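Local coordinates for secreted protein ESXB (Bacillus anthracis, PDB 4J10) that is of unknown function but belongs to the WXG100 family, whose small helical-hairpin proteins are commonly exported by type VII secretion systems, at residues Ile9-Glu15 with Lys85-Thr89; Ala24-Gln29 with Tyr68-Glu73. All blocks are in the same frame, centred on the assembly; numbering follows the deposited sequence. Where two conformers were deposited one is given.

Contact 1: residues Ile9-Glu15 with Lys85-Thr89; sequences ITPEELE and KFRNT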
loop_
_atom_site.group_PDB
_atom_site.type_symbol
_atom_site.label_atom_id
_atom_site.label_comp_id
_atom_site.label_asym_id
_atom_site.label_seq_id
_atom_site.Cartn_x
_atom_site.Cartn_y
_atom_site.Cartn_z
ATOM N N ILE A 9 -13.288 4.331 -22.909
ATOM C CA ILE A 9 -12.850 5.392 -22.010
ATOM C C ILE A 9 -13.740 6.630 -22.160
ATOM O O ILE A 9 -14.073 7.041 -23.270
ATOM C CB ILE A 9 -11.367 5.740 -22.251
ATOM C CG1 ILE A 9 -10.482 4.590 -21.771
ATOM C CG2 ILE A 9 -10.978 7.034 -21.535
ATOM C CD1 ILE A 9 -9.005 4.807 -22.015
ATOM N N THR A 10 -14.159 7.187 -21.029
ATOM C CA THR A 10 -14.942 8.419 -20.969
ATOM C C THR A 10 -14.377 9.206 -19.785
ATOM O O THR A 10 -13.658 8.648 -18.968
ATOM C CB THR A 10 -16.408 8.129 -20.651
ATOM O OG1 THR A 10 -16.482 7.543 -19.344
ATOM C CG2 THR A 10 -17.018 7.175 -21.682
ATOM N N PRO A 11 -14.731 10.495 -19.651
ATOM C CA PRO A 11 -14.291 11.216 -18.451
ATOM C C PRO A 11 -14.763 10.542 -17.165
ATOM O O PRO A 11 -14.035 10.507 -16.179
ATOM C CB PRO A 11 -14.957 12.591 -18.610
ATOM C CG PRO A 11 -15.147 12.742 -20.074
ATOM C CD PRO A 11 -15.456 11.371 -20.580
ATOM N N GLU A 12 -15.974 10.004 -17.180
ATOM C CA GLU A 12 -16.510 9.308 -16.017
ATOM C C GLU A 12 -15.675 8.081 -15.665
ATOM O O GLU A 12 -15.441 7.796 -14.486
ATOM C CB GLU A 12 -17.975 8.929 -16.254
ATOM C CG GLU A 12 -18.912 10.130 -16.384
ATOM C CD GLU A 12 -19.022 10.675 -17.808
ATOM O OE1 GLU A 12 -18.261 10.241 -18.696
ATOM O OE2 GLU A 12 -19.891 11.542 -18.046
ATOM N N GLU A 13 -15.219 7.343 -16.677
ATOM C CA GLU A 13 -14.392 6.165 -16.402
ATOM C C GLU A 13 -13.048 6.585 -15.806
ATOM O O GLU A 13 -12.542 5.965 -14.865
ATOM C CB GLU A 13 -14.156 5.329 -17.661
ATOM C CG GLU A 13 -15.343 4.521 -18.131
ATOM C CD GLU A 13 -15.760 3.458 -17.150
ATOM O OE1 GLU A 13 -15.004 3.174 -16.190
ATOM O OE2 GLU A 13 -16.861 2.895 -17.337
ATOM N N LEU A 14 -12.459 7.636 -16.362
ATOM C CA LEU A 14 -11.188 8.115 -15.847
ATOM C C LEU A 14 -11.332 8.622 -14.416
ATOM O O LEU A 14 -10.455 8.402 -13.581
ATOM C CB LEU A 14 -10.625 9.206 -16.751
ATOM C CG LEU A 14 -10.232 8.700 -18.138
ATOM C CD1 LEU A 14 -9.866 9.843 -19.058
ATOM C CD2 LEU A 14 -9.053 7.749 -18.002
ATOM N N GLU A 15 -12.449 9.286 -14.135
ATOM C CA GLU A 15 -12.694 9.776 -12.777
ATOM C C GLU A 15 -12.945 8.634 -11.792
ATOM O O GLU A 15 -12.519 8.717 -10.638
ATOM C CB GLU A 15 -13.838 10.797 -12.772
ATOM C CG GLU A 15 -13.423 12.110 -13.425
ATOM C CD GLU A 15 -14.579 13.041 -13.702
ATOM O OE1 GLU A 15 -15.704 12.547 -13.937
ATOM O OE2 GLU A 15 -14.348 14.278 -13.711
ATOM N N LYS A 85 -9.577 17.223 -19.732
ATOM C CA LYS A 85 -9.267 17.550 -21.116
ATOM C C LYS A 85 -10.333 16.974 -22.046
ATOM O O LYS A 85 -10.782 17.639 -22.978
ATOM C CB LYS A 85 -7.887 17.026 -21.496
ATOM C CG LYS A 85 -7.481 17.335 -22.921
ATOM C CD LYS A 85 -6.138 16.706 -23.260
ATOM C CE LYS A 85 -6.305 15.240 -23.628
ATOM N NZ LYS A 85 -5.122 14.420 -23.230
ATOM N N PHE A 86 -10.751 15.743 -21.772
ATOM C CA PHE A 86 -11.806 15.115 -22.557
ATOM C C PHE A 86 -13.104 15.895 -22.462
ATOM O O PHE A 86 -13.770 16.122 -23.469
ATOM C CB PHE A 86 -12.045 13.685 -22.080
ATOM C CG PHE A 86 -11.045 12.696 -22.595
ATOM C CD1 PHE A 86 -9.899 13.115 -23.251
ATOM C CD2 PHE A 86 -11.253 11.343 -22.420
ATOM C CE1 PHE A 86 -8.980 12.194 -23.729
ATOM C CE2 PHE A 86 -10.342 10.416 -22.900
ATOM C CZ PHE A 86 -9.203 10.846 -23.553
ATOM N N ARG A 87 -13.465 16.317 -21.258
ATOM C CA ARG A 87 -14.710 17.045 -21.066
ATOM C C ARG A 87 -14.707 18.413 -21.732
ATOM O O ARG A 87 -15.728 18.861 -22.241
ATOM C CB ARG A 87 -15.022 17.209 -19.584
ATOM C CG ARG A 87 -16.387 17.832 -19.323
ATOM C CD ARG A 87 -16.967 17.296 -18.042
ATOM N NE ARG A 87 -15.923 16.694 -17.226
ATOM C CZ ARG A 87 -16.081 15.587 -16.511
ATOM N NH1 ARG A 87 -17.246 14.958 -16.500
ATOM N NH2 ARG A 87 -15.069 15.115 -15.805
ATOM N N ASN A 88 -13.554 19.070 -21.736
ATOM C CA ASN A 88 -13.472 20.434 -22.238
ATOM C C ASN A 88 -13.279 20.520 -23.738
ATOM O O ASN A 88 -13.480 21.576 -24.334
ATOM C CB ASN A 88 -12.351 21.181 -21.520
ATOM C CG ASN A 88 -12.710 21.532 -20.092
ATOM O OD1 ASN A 88 -13.804 22.032 -19.823
ATOM N ND2 ASN A 88 -11.790 21.279 -19.164
ATOM N N THR A 89 -12.921 19.402 -24.356
ATOM C CA THR A 89 -12.728 19.374 -25.802
ATOM C C THR A 89 -13.900 18.717 -26.534
ATOM O O THR A 89 -13.988 18.773 -27.763
ATOM C CB THR A 89 -11.392 18.709 -26.178
ATOM O OG1 THR A 89 -11.307 17.418 -25.564
ATOM C CG2 THR A 89 -10.231 19.560 -25.694
#
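Ile9, Pro11 and Leu14 gather around Phe86, where the start of helix 11-41 meets the end of helix 48-90. The apolar contacts come first. Ile9 CG2 meets the ring at its edge, near the ring plane, 3.7 Å from Phe86 CE2. Leu14 CD1 comes obliquely to the CD2-CE2 side, 3.9 Å from Phe86 CE2. Pro11 packs nearer the backbone, with its CG 3.8 Å from Phe86 CB. Phe86 CB already points toward helix 11-41, and CG, anti to the carbonyl carbon (chi1 -80°), carries the ring to Ile9 and Leu14. Leu14 also packs on Trp46 of the second subunit, the tryptophan of the WXG motif.

The polar part lies at Arg87. Its CG is anti to the backbone N (chi1 -174°), and bends at chi2 and chi3 bring the guanidinium back over the proline. Pro11 CB lies over one face, offset toward the rim, 3.8 Å from Arg87 NH2. The Glu15 carboxylate comes to the guanidinium edge as a salt bridge, but its modelled approach is too short and the detail is doubtful. Glu15 OE2 also pairs with Lys80.

One bond caps the first turn of helix 11-41. Thr10 is the N-cap, and its OG1 accepts from Glu13 N at 3.0 Å and 156°.

No hydrogen bond links the two segments. The contact therefore rests on apolar packing round Phe86, with the charged pair at its margin probably adding electrostatic attraction.

Contact 2: residues Ala24-Gln29 with Tyr68-Glu73; sequences AAGEAQ and YIPILE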
loop_
_atom_site.group_PDB
_atom_site.type_symbol
_atom_site.label_atom_id
_atom_site.label_comp_id
_atom_site.label_asym_id
_atom_site.label_seq_id
_atom_site.Cartn_x
_atom_site.Cartn_y
_atom_site.Cartn_z
ATOM N N ALA A 24 -7.325 4.327 -2.466
ATOM C CA ALA A 24 -6.236 3.424 -2.099
ATOM C C ALA A 24 -5.159 4.152 -1.297
ATOM O O ALA A 24 -4.619 3.604 -0.323
ATOM C CB ALA A 24 -5.631 2.742 -3.333
ATOM N N ALA A 25 -4.858 5.390 -1.671
ATOM C CA ALA A 25 -3.879 6.179 -0.928
ATOM C C ALA A 25 -4.350 6.397 0.506
ATOM O O ALA A 25 -3.560 6.285 1.441
ATOM C CB ALA A 25 -3.643 7.497 -1.626
ATOM N N GLY A 26 -5.639 6.682 0.684
ATOM C CA GLY A 26 -6.182 6.884 2.017
ATOM C C GLY A 26 -6.171 5.614 2.843
ATOM O O GLY A 26 -5.914 5.642 4.051
ATOM N N GLU A 27 -6.470 4.483 2.205
ATOM C CA GLU A 27 -6.438 3.196 2.912
ATOM C C GLU A 27 -5.009 2.853 3.329
ATOM O O GLU A 27 -4.761 2.313 4.422
ATOM C CB GLU A 27 -7.041 2.088 2.037
ATOM C CG GLU A 27 -8.537 2.206 1.850
ATOM C CD GLU A 27 -9.104 1.068 1.028
ATOM O OE1 GLU A 27 -8.318 0.363 0.361
ATOM O OE2 GLU A 27 -10.336 0.884 1.046
ATOM N N ALA A 28 -4.051 3.192 2.476
ATOM C CA ALA A 28 -2.647 2.937 2.780
ATOM C C ALA A 28 -2.204 3.785 3.969
ATOM O O ALA A 28 -1.480 3.314 4.849
ATOM C CB ALA A 28 -1.782 3.242 1.561
ATOM N N GLN A 29 -2.613 5.051 3.981
ATOM C CA GLN A 29 -2.326 5.925 5.119
ATOM C C GLN A 29 -2.910 5.368 6.413
ATOM O O GLN A 29 -2.245 5.363 7.457
ATOM C CB GLN A 29 -2.849 7.341 4.861
ATOM C CG GLN A 29 -2.572 8.290 6.015
ATOM C CD GLN A 29 -1.096 8.629 6.151
ATOM O OE1 GLN A 29 -0.404 8.151 7.077
ATOM N NE2 GLN A 29 -0.605 9.450 5.248
ATOM N N TYR A 68 5.078 5.294 -1.914
ATOM C CA TYR A 68 3.928 4.699 -2.572
ATOM C C TYR A 68 2.734 5.637 -2.667
ATOM O O TYR A 68 2.142 5.810 -3.735
ATOM C CB TYR A 68 3.516 3.469 -1.772
ATOM C CG TYR A 68 2.327 2.709 -2.299
ATOM C CD1 TYR A 68 2.415 1.957 -3.458
ATOM C CD2 TYR A 68 1.126 2.683 -1.605
ATOM C CE1 TYR A 68 1.343 1.241 -3.926
ATOM C CE2 TYR A 68 0.045 1.946 -2.060
ATOM C CZ TYR A 68 0.157 1.222 -3.225
ATOM O OH TYR A 68 -0.919 0.489 -3.663
ATOM N N ILE A 69 2.378 6.231 -1.538
ATOM C CA ILE A 69 1.184 7.054 -1.446
ATOM C C ILE A 69 1.194 8.213 -2.456
ATOM O O ILE A 69 0.224 8.352 -3.220
ATOM C CB ILE A 69 0.918 7.496 0.017
ATOM C CG1 ILE A 69 0.487 6.283 0.848
ATOM C CG2 ILE A 69 -0.143 8.578 0.081
ATOM C CD1 ILE A 69 0.363 6.585 2.324
ATOM N N PRO A 70 2.283 9.017 -2.512
ATOM C CA PRO A 70 2.287 10.088 -3.530
ATOM C C PRO A 70 2.288 9.592 -4.971
ATOM O O PRO A 70 1.800 10.305 -5.857
ATOM C CB PRO A 70 3.581 10.873 -3.248
ATOM C CG PRO A 70 4.006 10.462 -1.871
ATOM C CD PRO A 70 3.423 9.112 -1.575
ATOM N N ILE A 71 2.810 8.394 -5.220
ATOM C CA ILE A 71 2.760 7.852 -6.573
ATOM C C ILE A 71 1.301 7.562 -6.936
ATOM O O ILE A 71 0.852 7.898 -8.039
ATOM C CB ILE A 71 3.613 6.569 -6.737
ATOM C CG1 ILE A 71 5.103 6.877 -6.549
ATOM C CG2 ILE A 71 3.345 5.928 -8.113
ATOM C CD1 ILE A 71 5.941 5.622 -6.292
ATOM N N LEU A 72 0.534 6.967 -6.024
ATOM C CA LEU A 72 -0.898 6.749 -6.269
ATOM C C LEU A 72 -1.632 8.062 -6.482
ATOM O O LEU A 72 -2.494 8.173 -7.359
ATOM C CB LEU A 72 -1.560 5.988 -5.112
ATOM C CG LEU A 72 -1.054 4.593 -4.772
ATOM C CD1 LEU A 72 -2.060 3.950 -3.830
ATOM C CD2 LEU A 72 -0.871 3.750 -6.020
ATOM N N GLU A 73 -1.296 9.062 -5.677
ATOM C CA GLU A 73 -1.942 10.361 -5.816
ATOM C C GLU A 73 -1.608 11.010 -7.150
ATOM O O GLU A 73 -2.457 11.653 -7.749
ATOM C CB GLU A 73 -1.573 11.262 -4.635
ATOM C CG GLU A 73 -2.192 10.792 -3.323
ATOM C CD GLU A 73 -1.552 11.447 -2.146
ATOM O OE1 GLU A 73 -0.306 11.417 -2.081
ATOM O OE2 GLU A 73 -2.276 11.998 -1.288
#
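Ala28 packs its CB on Ile69 and Tyr68, and its backbone N donates to Ala24 O at 2.9 Å. That bond is ordinary helix hydrogen bonding. No hydrogen bond crosses the contact; it is made by van der Waals packing, mostly of apolar side chains. Ile69 carries most of it. Its CG1 stands anti to the carbonyl carbon (chi1 -70°) and the chain runs on extended, so CD1 reaches the backbone of the other helix, 3.7 Å from Gln29 N. Ile69 CG1 lies 3.9 Å from Ala28 CB, while the other branch, CG2, meets Ala25 CB at 4.0 Å. Ala25 CB is touched from a second direction by the aliphatic CG of Glu73. Leu72 CD1 rests on Ala24 CB and the backbone N of Ala25, 3.8 Å from Ala24 CB.

Tyr68 meets Ala28 CB with its ring edge, 4.3 Å from Tyr68 CE2. Leu72 CG, one turn on, sits above one face of that ring. The Tyr68 hydroxyl is turned to the dimer interface, where Gln31 NE2 of the second subunit is its hydrogen-bond partner.

The small side chains of Ala24, Ala25 and Ala28 are consistent with the CA atoms of Ala25 and Ile69 lying 5.2 Å apart. The segment axes approach to 9.2 Å at 165°, antiparallel. Helix 48-90 is kinked at Pro70. The contact lies mid-hairpin between helices 11-41 and 48-90, and Met65 of the second subunit packs on Tyr68.

Both contacts join the same two helices, 11-41 and 48-90, at different heights of one antiparallel hairpin. Contact 1 closes the end where the two chain termini lie. Contact 2 holds the middle, its centre about 1 Å from the centre of the chain, against about 23 Å for contact 1. Their centres are about 22 Å apart, and their nearest atoms about 10 Å, so they do not touch. The outer contact is partly open and mixes apolar packing with charge. The central one is buried and apolar. Each also faces the second subunit, by Trp46 and Gln45 at contact 1 and by Gln31 and Met65 at contact 2. This is consistent with the four-helix dimer of WXG100 proteins.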